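PDB 4GWI: platelet aggregation factor Sm-hPAF, which binds fucosylated glycans such as the Lewis y antigen through this F-type lectin domain, part of a toxin that probably forms pores in cholesterol-containing host membranes. Local coordinates for residues R5-E10 with V67-L72; E10-G15 with V59-T64; K16-S21 with G27-A32. The protein carries 2 engineered substitutions. One frame throughout, in Å; residues are numbered along the deposited sequence.

Interaction 1: residues R5-E10 with V67-L72; sequences RPVETE and VGKVKL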
ATOM      1  N   ARG A   5       7.306  17.435   5.495  1.00 76.56           N
ATOM      2  CA  ARG A   5       7.786  17.854   6.818  1.00 75.36           C
ATOM      3  C   ARG A   5       7.121  16.998   7.901  1.00 59.58           C
ATOM      4  O   ARG A   5       7.059  15.777   7.758  1.00 56.95           O
ATOM      5  CB  ARG A   5       7.492  19.334   7.055  1.00 85.22           C
ATOM      6  CG  ARG A   5       8.593  20.269   6.582  1.00 84.87           C
ATOM      7  CD  ARG A   5       9.921  19.542   6.462  1.00 95.22           C
ATOM      8  NE  ARG A   5      10.279  18.849   7.697  1.00 94.51           N
ATOM      9  CZ  ARG A   5      10.528  19.460   8.851  1.00 94.04           C
ATOM     10  NH1 ARG A   5      10.458  20.781   8.932  1.00 85.43           N
ATOM     11  NH2 ARG A   5      10.846  18.750   9.924  1.00 81.24           N
ATOM     12  N   PRO A   6       6.614  17.609   8.977  1.00 63.68           N
ATOM     13  CA  PRO A   6       5.899  16.786   9.984  1.00 51.89           C
ATOM     14  C   PRO A   6       4.548  16.153   9.526  1.00 43.61           C
ATOM     15  O   PRO A   6       3.785  16.713   8.668  1.00 38.49           O
ATOM     16  CB  PRO A   6       5.628  17.790  11.104  1.00 56.12           C
ATOM     17  CG  PRO A   6       5.566  19.139  10.415  1.00 56.29           C
ATOM     18  CD  PRO A   6       6.665  19.034   9.388  1.00 59.49           C
ATOM     19  N   VAL A   7       4.273  14.979  10.100  1.00 37.98           N
ATOM     20  CA  VAL A   7       3.005  14.305   9.916  1.00 36.56           C
ATOM     21  C   VAL A   7       2.349  13.972  11.253  1.00 34.20           C
ATOM     22  O   VAL A   7       3.050  13.886  12.287  1.00 36.96           O
ATOM     23  CB  VAL A   7       3.127  13.019   8.993  1.00 36.60           C
ATOM     24  CG1 VAL A   7       3.694  13.429   7.613  1.00 37.80           C
ATOM     25  CG2 VAL A   7       3.893  11.845   9.674  1.00 36.01           C
ATOM     26  N   GLU A   8       1.037  13.827  11.228  1.00 28.27           N
ATOM     27  CA  GLU A   8       0.259  13.421  12.348  1.00 30.39           C
ATOM     28  C   GLU A   8       0.516  11.953  12.673  1.00 32.36           C
ATOM     29  O   GLU A   8       1.136  11.186  11.867  1.00 32.15           O
ATOM     30  CB  GLU A   8      -1.189  13.550  12.086  1.00 36.18           C
ATOM     31  CG  GLU A   8      -1.782  14.908  11.915  1.00 46.99           C
ATOM     32  CD  GLU A   8      -3.302  14.721  11.839  1.00 59.45           C
ATOM     33  OE1 GLU A   8      -3.856  13.509  11.812  1.00 53.19           O
ATOM     34  OE2 GLU A   8      -3.950  15.794  11.841  1.00 54.57           O
ATOM     35  N   THR A   9       0.132  11.563  13.891  1.00 30.74           N
ATOM     36  CA  THR A   9       0.478  10.207  14.301  1.00 31.32           C
ATOM     37  C   THR A   9      -0.633   9.171  13.982  1.00 26.45           C
ATOM     38  O   THR A   9      -0.357   7.995  14.050  1.00 32.91           O
ATOM     39  CB  THR A   9       0.733  10.162  15.877  1.00 32.10           C
ATOM     40  OG1 THR A   9      -0.444  10.634  16.530  1.00 38.08           O
ATOM     41  CG2 THR A   9       1.951  10.942  16.249  1.00 40.02           C
ATOM     42  N   GLU A  10      -1.867   9.611  13.723  1.00 27.42           N
ATOM     43  CA  GLU A  10      -3.018   8.766  13.591  1.00 25.06           C
ATOM     44  C   GLU A  10      -2.876   8.051  12.163  1.00 25.28           C
ATOM     45  O   GLU A  10      -2.828   8.756  11.116  1.00 24.65           O
ATOM     46  CB  GLU A  10      -4.330   9.535  13.571  1.00 29.32           C
ATOM     47  CG  GLU A  10      -5.508   8.619  13.544  1.00 36.29           C
ATOM     48  CD  GLU A  10      -6.908   9.280  13.305  1.00 45.82           C
ATOM     49  OE1 GLU A  10      -7.087  10.540  13.195  1.00 54.74           O
ATOM     50  OE2 GLU A  10      -7.893   8.514  13.189  1.00 50.00           O
ATOM     51  N   VAL A  67      -2.596  14.346   2.675  1.00 21.78           N
ATOM     52  CA  VAL A  67      -1.708  13.174   2.971  1.00 22.31           C
ATOM     53  C   VAL A  67      -0.304  13.628   2.968  1.00 23.51           C
ATOM     54  O   VAL A  67       0.215  14.300   1.994  1.00 24.20           O
ATOM     55  CB  VAL A  67      -1.937  12.105   1.893  1.00 22.63           C
ATOM     56  CG1 VAL A  67      -0.913  10.930   2.091  1.00 21.43           C
ATOM     57  CG2 VAL A  67      -3.397  11.564   1.971  1.00 22.55           C
ATOM     58  N   GLY A  68       0.423  13.262   4.027  1.00 21.68           N
ATOM     59  CA  GLY A  68       1.802  13.541   4.098  1.00 22.45           C
ATOM     60  C   GLY A  68       2.777  12.344   4.076  1.00 20.37           C
ATOM     61  O   GLY A  68       3.970  12.514   3.737  1.00 22.09           O
ATOM     62  N   LYS A  69       2.228  11.174   4.481  1.00 21.50           N
ATOM     63  CA  LYS A  69       3.127   9.985   4.543  1.00 20.63           C
ATOM     64  C   LYS A  69       2.318   8.737   4.292  1.00 17.74           C
ATOM     65  O   LYS A  69       1.183   8.608   4.810  1.00 20.66           O
ATOM     66  CB  LYS A  69       3.861   9.880   5.921  1.00 20.78           C
ATOM     67  CG  LYS A  69       4.851   8.690   6.016  1.00 23.62           C
ATOM     68  CD  LYS A  69       5.360   8.727   7.491  1.00 25.90           C
ATOM     69  CE  LYS A  69       6.364   7.696   7.862  1.00 37.36           C
ATOM     70  NZ  LYS A  69       6.669   8.010   9.313  1.00 37.27           N
ATOM     71  N   VAL A  70       2.901   7.870   3.500  1.00 18.02           N
ATOM     72  CA  VAL A  70       2.300   6.503   3.312  1.00 19.76           C
ATOM     73  C   VAL A  70       3.440   5.528   3.652  1.00 19.19           C
ATOM     74  O   VAL A  70       4.540   5.652   3.182  1.00 20.66           O
ATOM     75  CB  VAL A  70       1.891   6.274   1.847  1.00 18.61           C
ATOM     76  CG1 VAL A  70       1.406   4.785   1.624  1.00 19.58           C
ATOM     77  CG2 VAL A  70       0.724   7.258   1.508  1.00 19.52           C
ATOM     78  N   LYS A  71       3.135   4.549   4.563  1.00 19.01           N
ATOM     79  CA  LYS A  71       4.192   3.598   4.976  1.00 18.50           C
ATOM     80  C   LYS A  71       3.740   2.193   4.520  1.00 18.15           C
ATOM     81  O   LYS A  71       2.615   1.833   4.810  1.00 20.20           O
ATOM     82  CB  LYS A  71       4.305   3.600   6.514  1.00 22.40           C
ATOM     83  CG  LYS A  71       5.551   2.885   6.942  1.00 26.41           C
ATOM     84  CD  LYS A  71       5.890   3.338   8.407  1.00 27.46           C
ATOM     85  CE  LYS A  71       7.043   2.426   8.852  1.00 32.50           C
ATOM     86  NZ  LYS A  71       7.151   2.664  10.340  1.00 37.75           N
ATOM     87  N   LEU A  72       4.599   1.528   3.782  1.00 17.68           N
ATOM     88  CA  LEU A  72       4.258   0.187   3.260  1.00 17.74           C
ATOM     89  C   LEU A  72       5.101  -0.784   4.168  1.00 18.94           C
ATOM     90  O   LEU A  72       6.293  -0.608   4.354  1.00 21.30           O
ATOM     91  CB  LEU A  72       4.773  -0.024   1.838  1.00 19.23           C
ATOM     92  CG  LEU A  72       4.204   0.966   0.795  1.00 26.39           C
ATOM     93  CD1 LEU A  72       4.563   0.381  -0.566  1.00 24.92           C
ATOM     94  CD2 LEU A  72       2.714   1.291   0.858  1.00 26.53           C
TER

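Interaction 2: residues E10-G15 with V59-T64; sequences ENIARG and VDLGKT. With MG (magnesium ion), chain E.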
ATOM      1  N   GLU A  10      -1.867   9.611  13.723  1.00 27.42           N
ATOM      2  CA  GLU A  10      -3.018   8.766  13.591  1.00 25.06           C
ATOM      3  C   GLU A  10      -2.876   8.051  12.163  1.00 25.28           C
ATOM      4  O   GLU A  10      -2.828   8.756  11.116  1.00 24.65           O
ATOM      5  CB  GLU A  10      -4.330   9.535  13.571  1.00 29.32           C
ATOM      6  CG  GLU A  10      -5.508   8.619  13.544  1.00 36.29           C
ATOM      7  CD  GLU A  10      -6.908   9.280  13.305  1.00 45.82           C
ATOM      8  OE1 GLU A  10      -7.087  10.540  13.195  1.00 54.74           O
ATOM      9  OE2 GLU A  10      -7.893   8.514  13.189  1.00 50.00           O
ATOM     10  N   ASN A  11      -2.937   6.703  12.173  1.00 23.11           N
ATOM     11  CA  ASN A  11      -3.044   5.989  10.883  1.00 20.25           C
ATOM     12  C   ASN A  11      -4.457   6.027  10.414  1.00 19.47           C
ATOM     13  O   ASN A  11      -5.365   5.267  10.835  1.00 21.38           O
ATOM     14  CB  ASN A  11      -2.516   4.542  11.090  1.00 19.39           C
ATOM     15  CG  ASN A  11      -2.886   3.667   9.883  1.00 20.72           C
ATOM     16  OD1 ASN A  11      -3.083   4.169   8.759  1.00 19.52           O
ATOM     17  ND2 ASN A  11      -2.982   2.375  10.082  1.00 21.02           N
ATOM     18  N   ILE A  12      -4.733   6.911   9.402  1.00 19.59           N
ATOM     19  CA  ILE A  12      -6.119   7.076   8.917  1.00 20.27           C
ATOM     20  C   ILE A  12      -6.554   5.997   7.905  1.00 19.40           C
ATOM     21  O   ILE A  12      -7.719   5.944   7.506  1.00 22.36           O
ATOM     22  CB  ILE A  12      -6.376   8.467   8.270  1.00 21.10           C
ATOM     23  CG1 ILE A  12      -5.391   8.777   7.149  1.00 22.49           C
ATOM     24  CG2 ILE A  12      -6.116   9.540   9.349  1.00 25.19           C
ATOM     25  CD1 ILE A  12      -5.857   9.947   6.223  1.00 24.48           C
ATOM     26  N   ALA A  13      -5.633   5.072   7.543  1.00 18.23           N
ATOM     27  CA  ALA A  13      -6.075   3.978   6.658  1.00 17.83           C
ATOM     28  C   ALA A  13      -6.694   2.787   7.425  1.00 18.22           C
ATOM     29  O   ALA A  13      -7.374   1.993   6.868  1.00 18.16           O
ATOM     30  CB  ALA A  13      -4.844   3.437   5.880  1.00 18.07           C
ATOM     31  N   ARG A  14      -6.422   2.695   8.747  1.00 20.24           N
ATOM     32  CA  ARG A  14      -6.945   1.563   9.500  1.00 20.56           C
ATOM     33  C   ARG A  14      -8.386   1.407   9.417  1.00 18.79           C
ATOM     34  O   ARG A  14      -9.190   2.358   9.655  1.00 21.85           O
ATOM     35  CB  ARG A  14      -6.509   1.843  10.960  1.00 25.07           C
ATOM     36  CG  ARG A  14      -7.264   0.977  11.911  1.00 33.37           C
ATOM     37  CD  ARG A  14      -6.417  -0.236  11.851  1.00 32.38           C
ATOM     38  NE  ARG A  14      -6.905  -1.132  12.932  1.00 47.03           N
ATOM     39  CZ  ARG A  14      -7.910  -2.000  12.786  1.00 47.69           C
ATOM     40  NH1 ARG A  14      -8.297  -2.710  13.858  1.00 42.22           N
ATOM     41  NH2 ARG A  14      -8.543  -2.179  11.583  1.00 43.03           N
ATOM     42  N   GLY A  15      -8.812   0.217   9.029  1.00 18.37           N
ATOM     43  CA  GLY A  15     -10.206  -0.128   8.986  1.00 19.21           C
ATOM     44  C   GLY A  15     -11.024   0.466   7.871  1.00 21.37           C
ATOM     45  O   GLY A  15     -12.255   0.286   7.815  1.00 24.04           O
ATOM     46  N   VAL A  59      -6.626   1.681  -1.001  1.00 16.51           N
ATOM     47  CA  VAL A  59      -7.542   1.958   0.122  1.00 17.37           C
ATOM     48  C   VAL A  59      -8.282   3.279  -0.203  1.00 19.04           C
ATOM     49  O   VAL A  59      -7.711   4.249  -0.744  1.00 17.96           O
ATOM     50  CB  VAL A  59      -6.751   2.058   1.426  1.00 16.56           C
ATOM     51  CG1 VAL A  59      -5.574   3.080   1.334  1.00 17.08           C
ATOM     52  CG2 VAL A  59      -7.743   2.335   2.649  1.00 17.45           C
ATOM     53  N   ASP A  60      -9.572   3.266   0.159  1.00 18.93           N
ATOM     54  CA  ASP A  60     -10.463   4.497   0.073  1.00 16.77           C
ATOM     55  C   ASP A  60     -10.451   5.105   1.436  1.00 19.78           C
ATOM     56  O   ASP A  60     -11.030   4.510   2.418  1.00 21.63           O
ATOM     57  CB  ASP A  60     -11.834   4.036  -0.368  1.00 18.46           C
ATOM     58  CG  ASP A  60     -12.792   5.176  -0.508  1.00 19.73           C
ATOM     59  OD1 ASP A  60     -12.420   6.282  -0.174  1.00 21.98           O
ATOM     60  OD2 ASP A  60     -13.941   4.838  -0.879  1.00 22.74           O
ATOM     61  N   LEU A  61      -9.880   6.277   1.589  1.00 19.23           N
ATOM     62  CA  LEU A  61      -9.864   6.973   2.907  1.00 19.59           C
ATOM     63  C   LEU A  61     -11.244   7.478   3.296  1.00 20.05           C
ATOM     64  O   LEU A  61     -11.386   7.946   4.475  1.00 25.10           O
ATOM     65  CB  LEU A  61      -8.856   8.122   2.905  1.00 19.54           C
ATOM     66  CG  LEU A  61      -7.416   7.738   2.562  1.00 18.62           C
ATOM     67  CD1 LEU A  61      -6.514   8.936   2.460  1.00 21.65           C
ATOM     68  CD2 LEU A  61      -6.827   6.741   3.610  1.00 20.76           C
ATOM     69  N   GLY A  62     -12.173   7.497   2.336  1.00 19.59           N
ATOM     70  CA  GLY A  62     -13.568   7.799   2.587  1.00 22.43           C
ATOM     71  C   GLY A  62     -13.930   9.273   2.457  1.00 25.52           C
ATOM     72  O   GLY A  62     -15.133   9.591   2.376  1.00 26.12           O
ATOM     73  N   LYS A  63     -12.913  10.116   2.392  1.00 23.47           N
ATOM     74  CA  LYS A  63     -13.038  11.565   2.211  1.00 23.77           C
ATOM     75  C   LYS A  63     -11.703  12.022   1.724  1.00 23.09           C
ATOM     76  O   LYS A  63     -10.735  11.257   1.798  1.00 23.06           O
ATOM     77  CB  LYS A  63     -13.457  12.268   3.527  1.00 25.68           C
ATOM     78  CG  LYS A  63     -12.563  12.054   4.718  1.00 32.11           C
ATOM     79  CD  LYS A  63     -13.073  12.696   6.052  1.00 42.13           C
ATOM     80  CE  LYS A  63     -13.327  14.228   5.986  1.00 55.28           C
ATOM     81  NZ  LYS A  63     -12.401  15.126   5.192  1.00 54.51           N
ATOM     82  N   THR A  64     -11.588  13.246   1.195  1.00 21.67           N
ATOM     83  CA  THR A  64     -10.292  13.771   0.810  1.00 21.01           C
ATOM     84  C   THR A  64      -9.507  14.257   2.015  1.00 19.61           C
ATOM     85  O   THR A  64     -10.030  15.051   2.855  1.00 22.58           O
ATOM     86  CB  THR A  64     -10.488  14.928  -0.228  1.00 20.78           C
ATOM     87  OG1 THR A  64     -11.169  14.348  -1.337  1.00 23.02           O
ATOM     88  CG2 THR A  64      -9.158  15.502  -0.679  1.00 23.53           C
TER
HETATM   89 MG    MG E 203     -15.107   3.400  -2.029  1.00 38.79          MG
HETATM   90  O   HOH W   1     -15.372   4.823  -3.742  1.00 33.79           O
HETATM   91  O   HOH W   2     -13.763   2.490  -2.937  1.00 36.47           O
HETATM   92  O   HOH W   3     -16.628   2.200  -2.977  1.00 36.29           O

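Interaction 3: residues K16-S21 with G27-A32; sequences KQASQS and GAATRA. Unlike the reference sequence in segment 27-32: Thr30 (reference Ala). With MG (magnesium ion), chain E; CA (calcium ion), chain F.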
ATOM      1  N   LYS A  16     -10.317   1.115   6.916  1.00 19.31           N
ATOM      2  CA  LYS A  16     -11.043   1.659   5.755  1.00 17.84           C
ATOM      3  C   LYS A  16     -11.317   0.618   4.658  1.00 20.42           C
ATOM      4  O   LYS A  16     -10.797  -0.501   4.734  1.00 21.22           O
ATOM      5  CB  LYS A  16     -10.167   2.784   5.190  1.00 19.66           C
ATOM      6  CG  LYS A  16      -9.926   4.018   6.089  1.00 19.59           C
ATOM      7  CD  LYS A  16     -11.269   4.765   6.236  1.00 21.32           C
ATOM      8  CE  LYS A  16     -11.056   6.044   7.035  1.00 27.33           C
ATOM      9  NZ  LYS A  16     -10.514   5.883   8.396  1.00 31.08           N
ATOM     10  N   GLN A  17     -12.187   0.963   3.689  1.00 19.18           N
ATOM     11  CA  GLN A  17     -12.484   0.049   2.621  1.00 19.46           C
ATOM     12  C   GLN A  17     -11.262  -0.142   1.733  1.00 22.33           C
ATOM     13  O   GLN A  17     -10.574   0.834   1.376  1.00 23.94           O
ATOM     14  CB  GLN A  17     -13.591   0.677   1.806  1.00 21.21           C
ATOM     15  CG  GLN A  17     -14.122  -0.308   0.762  1.00 29.54           C
ATOM     16  CD  GLN A  17     -15.230   0.426  -0.051  1.00 39.92           C
ATOM     17  OE1 GLN A  17     -15.063   1.657  -0.403  1.00 48.77           O
ATOM     18  NE2 GLN A  17     -16.211  -0.308  -0.487  1.00 39.46           N
ATOM     19  N   ALA A  18     -10.907  -1.344   1.421  1.00 18.75           N
ATOM     20  CA  ALA A  18      -9.700  -1.659   0.592  1.00 18.70           C
ATOM     21  C   ALA A  18     -10.175  -2.601  -0.449  1.00 19.21           C
ATOM     22  O   ALA A  18     -11.132  -3.408  -0.325  1.00 21.68           O
ATOM     23  CB  ALA A  18      -8.532  -2.261   1.439  1.00 19.57           C
ATOM     24  N   SER A  19      -9.413  -2.570  -1.530  1.00 16.90           N
ATOM     25  CA  SER A  19      -9.724  -3.473  -2.689  1.00 17.67           C
ATOM     26  C   SER A  19      -8.403  -3.732  -3.424  1.00 16.32           C
ATOM     27  O   SER A  19      -7.390  -3.095  -3.202  1.00 17.61           O
ATOM     28  CB  SER A  19     -10.757  -2.890  -3.679  1.00 20.24           C
ATOM     29  OG  SER A  19     -10.278  -1.692  -4.216  1.00 23.91           O
ATOM     30  N   GLN A  20      -8.433  -4.737  -4.313  1.00 17.05           N
ATOM     31  CA  GLN A  20      -7.204  -5.024  -5.054  1.00 15.89           C
ATOM     32  C   GLN A  20      -7.625  -5.729  -6.389  1.00 17.59           C
ATOM     33  O   GLN A  20      -8.805  -6.112  -6.591  1.00 19.57           O
ATOM     34  CB  GLN A  20      -6.225  -5.886  -4.158  1.00 16.91           C
ATOM     35  CG  GLN A  20      -6.867  -7.246  -3.781  1.00 16.25           C
ATOM     36  CD  GLN A  20      -6.073  -7.958  -2.725  1.00 16.46           C
ATOM     37  OE1 GLN A  20      -5.120  -7.417  -2.170  1.00 17.23           O
ATOM     38  NE2 GLN A  20      -6.501  -9.208  -2.396  1.00 17.70           N
ATOM     39  N   SER A  21      -6.638  -5.837  -7.239  1.00 17.60           N
ATOM     40  CA  SER A  21      -6.911  -6.361  -8.614  1.00 18.77           C
ATOM     41  C   SER A  21      -7.437  -7.768  -8.675  1.00 20.39           C
ATOM     42  O   SER A  21      -8.260  -8.032  -9.583  1.00 22.32           O
ATOM     43  CB  SER A  21      -5.581  -6.167  -9.444  1.00 19.14           C
ATOM     44  OG  SER A  21      -4.503  -6.820  -8.837  1.00 18.59           O
ATOM     45  N   GLY A  27      -5.795 -14.050   0.457  1.00 16.49           N
ATOM     46  CA  GLY A  27      -5.091 -12.815   0.983  1.00 16.38           C
ATOM     47  C   GLY A  27      -5.936 -11.540   0.752  1.00 16.16           C
ATOM     48  O   GLY A  27      -5.598 -10.656  -0.029  1.00 16.19           O
ATOM     49  N   ALA A  28      -7.042 -11.466   1.496  1.00 16.47           N
ATOM     50  CA  ALA A  28      -7.974 -10.376   1.373  1.00 15.78           C
ATOM     51  C   ALA A  28      -7.320  -8.993   1.500  1.00 15.67           C
ATOM     52  O   ALA A  28      -6.418  -8.769   2.321  1.00 17.04           O
ATOM     53  CB  ALA A  28      -8.972 -10.496   2.547  1.00 17.55           C
ATOM     54  N   ALA A  29      -7.787  -8.075   0.635  1.00 16.03           N
ATOM     55  CA  ALA A  29      -7.208  -6.737   0.582  1.00 15.30           C
ATOM     56  C   ALA A  29      -7.301  -6.014   1.934  1.00 15.14           C
ATOM     57  O   ALA A  29      -6.409  -5.230   2.248  1.00 15.91           O
ATOM     58  CB  ALA A  29      -7.984  -5.861  -0.447  1.00 17.45           C
ATOM     59  N   THR A  30      -8.315  -6.368   2.709  1.00 15.93           N
ATOM     60  CA  THR A  30      -8.487  -5.671   4.023  1.00 15.03           C
ATOM     61  C   THR A  30      -7.389  -6.102   5.003  1.00 16.27           C
ATOM     62  O   THR A  30      -7.186  -5.389   5.997  1.00 17.18           O
ATOM     63  CB  THR A  30      -9.847  -5.937   4.630  1.00 17.31           C
ATOM     64  OG1 THR A  30     -10.141  -7.344   4.573  1.00 20.58           O
ATOM     65  CG2 THR A  30     -10.900  -5.261   3.855  1.00 21.50           C
ATOM     66  N   ARG A  31      -6.594  -7.127   4.676  1.00 15.31           N
ATOM     67  CA  ARG A  31      -5.462  -7.454   5.614  1.00 14.94           C
ATOM     68  C   ARG A  31      -4.407  -6.399   5.686  1.00 15.48           C
ATOM     69  O   ARG A  31      -3.568  -6.350   6.623  1.00 15.95           O
ATOM     70  CB  ARG A  31      -4.846  -8.774   5.181  1.00 15.35           C
ATOM     71  CG  ARG A  31      -5.803  -9.936   5.435  1.00 15.90           C
ATOM     72  CD  ARG A  31      -5.156 -11.198   4.848  1.00 15.46           C
ATOM     73  NE  ARG A  31      -6.095 -12.335   5.148  1.00 16.13           N
ATOM     74  CZ  ARG A  31      -5.700 -13.612   4.975  1.00 16.62           C
ATOM     75  NH1 ARG A  31      -6.558 -14.626   5.346  1.00 16.54           N
ATOM     76  NH2 ARG A  31      -4.500 -13.924   4.439  1.00 16.65           N
ATOM     77  N   ALA A  32      -4.323  -5.470   4.694  1.00 15.06           N
ATOM     78  CA  ALA A  32      -3.297  -4.433   4.774  1.00 15.73           C
ATOM     79  C   ALA A  32      -3.771  -3.194   5.545  1.00 15.19           C
ATOM     80  O   ALA A  32      -2.976  -2.294   5.742  1.00 17.12           O
ATOM     81  CB  ALA A  32      -2.864  -3.996   3.287  1.00 17.07           C
TER
HETATM   82 MG    MG E 203     -15.107   3.400  -2.029  1.00 38.79          MG
HETATM   83 CA    CA F 204      -1.942  -6.451   8.166  1.00 17.05          CA
HETATM   84  O   HOH W   1     -15.372   4.823  -3.742  1.00 33.79           O
HETATM   85  O   HOH W   2     -13.763   2.490  -2.937  1.00 36.47           O
HETATM   86  O   HOH W   3     -16.628   2.200  -2.977  1.00 36.29           O

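Interaction 1: residues R5-E10 with V67-L72
Val7 is rotated (chi1 -58°) so that CG1 lies anti to its own carbonyl carbon, while CG2 occupies the position between backbone N and carbonyl carbon; Lys69 places CG anti to its N (chi1 -178°) and continues as a fully extended chain. The two side chains cross at about a right angle, with both valine methyls facing strand 64-74. Val7 CG1 does most of the touching, 3.8 Å from Gly68 C and 3.9 Å from Lys69 CB. Farther along the lysine, Val7 CG2 lies 4.1 Å from Lys69 CD.

Gly68 has no side chain to stand between CG1 and the strand backbone. With Lys69 it faces Phe144 of strand 138-145 in a classic beta bulge, and Val7 packs on that same phenylalanine. The loop of residues 5-10 is itself tied to the end of that strand and the residues just after it, through backbone hydrogen bonds of Glu8 with Arg145 and of Pro6 with Ala147.

At its far end, Lys69 NZ forms a salt bridge with Glu114. The lysine thus divides its chemistry: its methylene groups give Val7 an apolar surface while its charge is answered farther on, and between these two segments the contact is van der Waals packing.

Interaction 2: residues E10-G15 with V59-T64
Ile12 and Leu61 meet methyl to methyl, CD1 of the isoleucine 4.0 Å from CD1 of the leucine, their side chains crossing obliquely. The other branch of the leucine turns to the next residue: Leu61 CD2 lies 4.2 Å from Ala13 CA. On the same strand, Val59 CG2 comes 4.2 Å from Ala13 O, and Ala13 CB rests loosely against both Val59 and Leu61. Ile12 reaches the leucine because its CG1 branch is folded between backbone N and carbonyl carbon (chi1 55°), a setting that carries CD1 toward the strand. All four residues are buried.

The contact lies where the two sheets of the F-type lectin beta-sandwich are joined by a corner. Strand 56-61 belongs to the five-stranded sheet; at Gly62 and Lys63 the chain turns and enters strand 64-74 of the opposing sheet, where Val67 also packs on Leu61.

Two Asx turns shape the backbones behind the apolar layer. Asn11 OD1 accepts the N-H of Ala13 at 3.0 Å, from well above its carbonyl plane, within a type I turn running from Asn11 to Arg14, and the same Asn11 OD1 also accepts Val143 N. Across the contact, Asp60 OD1 accepts from Gly62 N at 2.8 Å, again from above the carboxylate plane, at the start of the corner, and forms a salt bridge with Arg123. Its other oxygen, Asp60 OD2, binds the magnesium ion at 2.2 Å, alongside three waters and Gln17.

Interaction 3: residues K16-S21 with G27-A32
Edge strand 17-20 of the five-stranded sheet is flanked here by the start of a 3-10 segment at residue 29, which itself supplies a calcium ligand of this fucose-binding lectin. At the centre lies Ala29, whose CB sits over one face of the Gln20 side-chain amide, 3.6 Å from Gln20 CD, and 3.7 Å from Ser19 C of the strand backbone. Ala18 points in from the same strand, with its CB 3.7 Å from Ala29 O and 4.1 Å from Ala29 CB.

Gln20 bends at its first torsion (chi1 61°) and then runs extended across Ala29 to reach the loop. There Gln20 NE2 donates to Gly27 O at 2.9 Å in a nearly straight bond (164°). The carbonyl oxygen lies close to the amide plane of Gln20, although the donor is tilted from the plane of the peptide carbonyl. A second bond, from NE2 to Thr23 OG1, helps fix the amide's rotation, leaving it flat against the alanine.

Each segment also supplies a metal ligand: Gln17 OE1 binds the magnesium ion at 2.4 Å, and Arg31 O binds the calcium ion at 2.2 Å, together with groups from Asp34, Asn36, Ser45, Ala139 and Glu140. Trp57 of the neighbouring strand 56-61 holds both sides: its NE1 donates to Ala29 O, and Gln20 and Ala32 pack on its side chain.

In the fold
The three contacts follow the N-terminal chain along the sandwich, each nested within the loop closed by the one before. Interaction 2 is the buried one, held by apolar contacts between its segments; interaction 1 is partly buried and leans on a lysine's methylenes; interaction 3 lies at the surface and alone adds a hydrogen bond between its segments. Interactions 1 and 2 share Glu10 and rest on consecutive strands of opposing sheets. Interactions 2 and 3 instead rest on neighbouring strands of one sheet, 56-61 and 17-20, and the magnesium ion bridges them through Asp60 and Gln17. Calcium is bound directly in interaction 3 alone.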